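Local coordinates for protein listeriolysin O (Listeria monocytogenes, PDB 4CDB) that binds cholesterol-containing host membranes, inserts into them after a major conformational change and forms oligomeric pores that lyse the cell, at residues Tyr260-Tyr265 with Leu332-Thr337. Residues are numbered along the deposited sequence; the frame is centred on the assembly and turned at random.
Sequences YGRQVY and LKKGAT. With NA (sodium ion), chain N.
Arg262 reaches out from the strand to meet the loop at Lys334 and Gly335, and this one side chain carries most of the contact. Its CG lies anti to the backbone N (chi1 176°) and the chain stays extended as far as NE, which brings the guanidinium up to the type II beta turn running from Lys333 to Ala336. The carbonyl of Lys334 sits over one face of that group: Lys334 O is 2.8 Å from Arg262 NH1 but stands above the plane, too poorly angled for a hydrogen bond, so any attraction is probably electrostatic. NH1 instead donates to OE1 of Gln215, while NH2 makes a weak bond to the carbonyl of Ile331, just ahead of the loop segment.

Like charges also come together here. The Lys334 side chain, bent back at chi3 and chi4 (63° and 67°), crosses that of Arg262 at about a right angle and leaves its NZ 3.1 Å from Arg262 NH2. Such proximity is probably unfavourable, perhaps partly offset by the carbonyl oxygens around the guanidinium.

Apolar packing is slight. Arg262 CD lies 4.1 Å from Gly335 CA, and Val264 CG1 and Leu332 CD1 come no nearer than 4.7 Å.

On the strand, Tyr265 OH binds a sodium ion at 2.5 Å, in the plane of the ring, together with Gln78, Phe183 and a water; this site belongs to the strand and takes no part in the contact with the loop. The contact lays the loop between strands 319-324 and 345-353 over strand 262-270 of the large antiparallel sheet, which follows a corner at Gly261 and runs between strands 207-222 and 303-310; Tyr217 of the former hydrogen-bonds to Gly335 O.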
loop_
_atom_site.group_PDB
_atom_site.type_symbol
_atom_site.label_atom_id
_atom_site.label_comp_id
_atom_site.label_asym_id
_atom_site.label_seq_id
_atom_site.Cartn_x
_atom_site.Cartn_y
_atom_site.Cartn_z
ATOM N N TYR A 260 -19.631 -7.687 -5.014
ATOM C CA TYR A 260 -20.387 -6.515 -4.586
ATOM C C TYR A 260 -20.120 -6.226 -3.116
ATOM O O TYR A 260 -19.981 -7.146 -2.312
ATOM C CB TYR A 260 -21.890 -6.733 -4.792
ATOM C CG TYR A 260 -22.315 -6.896 -6.236
ATOM C CD1 TYR A 260 -22.218 -8.125 -6.874
ATOM C CD2 TYR A 260 -22.839 -5.827 -6.951
ATOM C CE1 TYR A 260 -22.614 -8.284 -8.188
ATOM C CE2 TYR A 260 -23.240 -5.974 -8.268
ATOM C CZ TYR A 260 -23.125 -7.206 -8.881
ATOM O OH TYR A 260 -23.521 -7.364 -10.189
ATOM N N GLY A 261 -20.058 -4.946 -2.766
ATOM C CA GLY A 261 -19.859 -4.563 -1.383
ATOM C C GLY A 261 -19.359 -3.150 -1.159
ATOM O O GLY A 261 -19.721 -2.217 -1.877
ATOM N N ARG A 262 -18.511 -3.005 -0.148
ATOM C CA ARG A 262 -18.045 -1.701 0.300
ATOM C C ARG A 262 -16.524 -1.669 0.252
ATOM O O ARG A 262 -15.869 -2.631 0.658
ATOM C CB ARG A 262 -18.541 -1.456 1.728
ATOM C CG ARG A 262 -18.066 -0.172 2.383
ATOM C CD ARG A 262 -18.655 -0.054 3.783
ATOM N NE ARG A 262 -18.255 1.176 4.459
ATOM C CZ ARG A 262 -17.226 1.268 5.294
ATOM N NH1 ARG A 262 -16.490 0.198 5.561
ATOM N NH2 ARG A 262 -16.935 2.429 5.866
ATOM N N GLN A 263 -15.958 -0.579 -0.255
ATOM C CA GLN A 263 -14.505 -0.471 -0.345
ATOM C C GLN A 263 -13.985 0.821 0.271
ATOM O O GLN A 263 -14.518 1.902 0.018
ATOM C CB GLN A 263 -14.034 -0.583 -1.798
ATOM C CG GLN A 263 -12.514 -0.601 -1.948
ATOM C CD GLN A 263 -12.061 -0.880 -3.368
ATOM O OE1 GLN A 263 -10.939 -1.330 -3.595
ATOM N NE2 GLN A 263 -12.932 -0.605 -4.333
ATOM N N VAL A 264 -12.939 0.695 1.081
ATOM C CA VAL A 264 -12.306 1.845 1.711
ATOM C C VAL A 264 -10.854 1.948 1.262
ATOM O O VAL A 264 -10.071 1.019 1.460
ATOM C CB VAL A 264 -12.341 1.730 3.246
ATOM C CG1 VAL A 264 -11.696 2.948 3.882
ATOM C CG2 VAL A 264 -13.770 1.569 3.732
ATOM N N TYR A 265 -10.502 3.069 0.638
ATOM C CA TYR A 265 -9.112 3.345 0.299
ATOM C C TYR A 265 -8.516 4.271 1.352
ATOM O O TYR A 265 -9.150 5.247 1.756
ATOM C CB TYR A 265 -8.997 3.982 -1.087
ATOM C CG TYR A 265 -9.179 3.015 -2.235
ATOM C CD1 TYR A 265 -8.123 2.233 -2.686
ATOM C CD2 TYR A 265 -10.403 2.895 -2.880
ATOM C CE1 TYR A 265 -8.283 1.351 -3.742
ATOM C CE2 TYR A 265 -10.575 2.017 -3.935
ATOM C CZ TYR A 265 -9.513 1.248 -4.361
ATOM O OH TYR A 265 -9.687 0.375 -5.411
ATOM N N LEU A 332 -13.221 1.774 9.769
ATOM C CA LEU A 332 -13.002 0.366 9.457
ATOM C C LEU A 332 -13.983 -0.538 10.202
ATOM O O LEU A 332 -14.191 -1.690 9.821
ATOM C CB LEU A 332 -11.560 -0.042 9.784
ATOM C CG LEU A 332 -10.418 0.427 8.870
ATOM C CD1 LEU A 332 -10.714 0.091 7.417
ATOM C CD2 LEU A 332 -10.122 1.913 9.031
ATOM N N LYS A 333 -14.581 -0.009 11.264
ATOM C CA LYS A 333 -15.550 -0.754 12.062
ATOM C C LYS A 333 -16.844 -1.002 11.291
ATOM O O LYS A 333 -17.326 -2.132 11.214
ATOM C CB LYS A 333 -15.860 0.007 13.353
ATOM C CG LYS A 333 -16.886 -0.662 14.249
ATOM C CD LYS A 333 -17.506 0.342 15.211
ATOM C CE LYS A 333 -16.441 1.103 15.988
ATOM N NZ LYS A 333 -17.034 2.151 16.866
ATOM N N LYS A 334 -17.397 0.063 10.717
ATOM C CA LYS A 334 -18.679 0.007 10.017
ATOM C C LYS A 334 -18.613 -0.785 8.707
ATOM O O LYS A 334 -17.616 -0.733 7.987
ATOM C CB LYS A 334 -19.188 1.430 9.749
ATOM C CG LYS A 334 -20.510 1.514 8.994
ATOM C CD LYS A 334 -20.937 2.963 8.775
ATOM C CE LYS A 334 -19.942 3.725 7.909
ATOM N NZ LYS A 334 -19.907 3.223 6.506
ATOM N N GLY A 335 -19.676 -1.525 8.409
ATOM C CA GLY A 335 -19.794 -2.202 7.131
ATOM C C GLY A 335 -19.307 -3.637 7.122
ATOM O O GLY A 335 -19.279 -4.279 6.072
ATOM N N ALA A 336 -18.927 -4.147 8.289
ATOM C CA ALA A 336 -18.429 -5.515 8.399
ATOM C C ALA A 336 -19.531 -6.541 8.156
ATOM O O ALA A 336 -19.255 -7.691 7.813
ATOM C CB ALA A 336 -17.790 -5.739 9.759
ATOM N N THR A 337 -20.778 -6.118 8.338
ATOM C CA THR A 337 -21.925 -6.999 8.136
ATOM C C THR A 337 -22.916 -6.433 7.113
ATOM O O THR A 337 -23.376 -5.298 7.235
ATOM C CB THR A 337 -22.649 -7.296 9.468
ATOM O OG1 THR A 337 -21.803 -8.097 10.303
ATOM C CG2 THR A 337 -23.950 -8.041 9.219
HETATM NA NA NA N . -7.688 -0.932 -6.171
HETATM O O HOH W 1 -7.355 -3.056 -4.756
#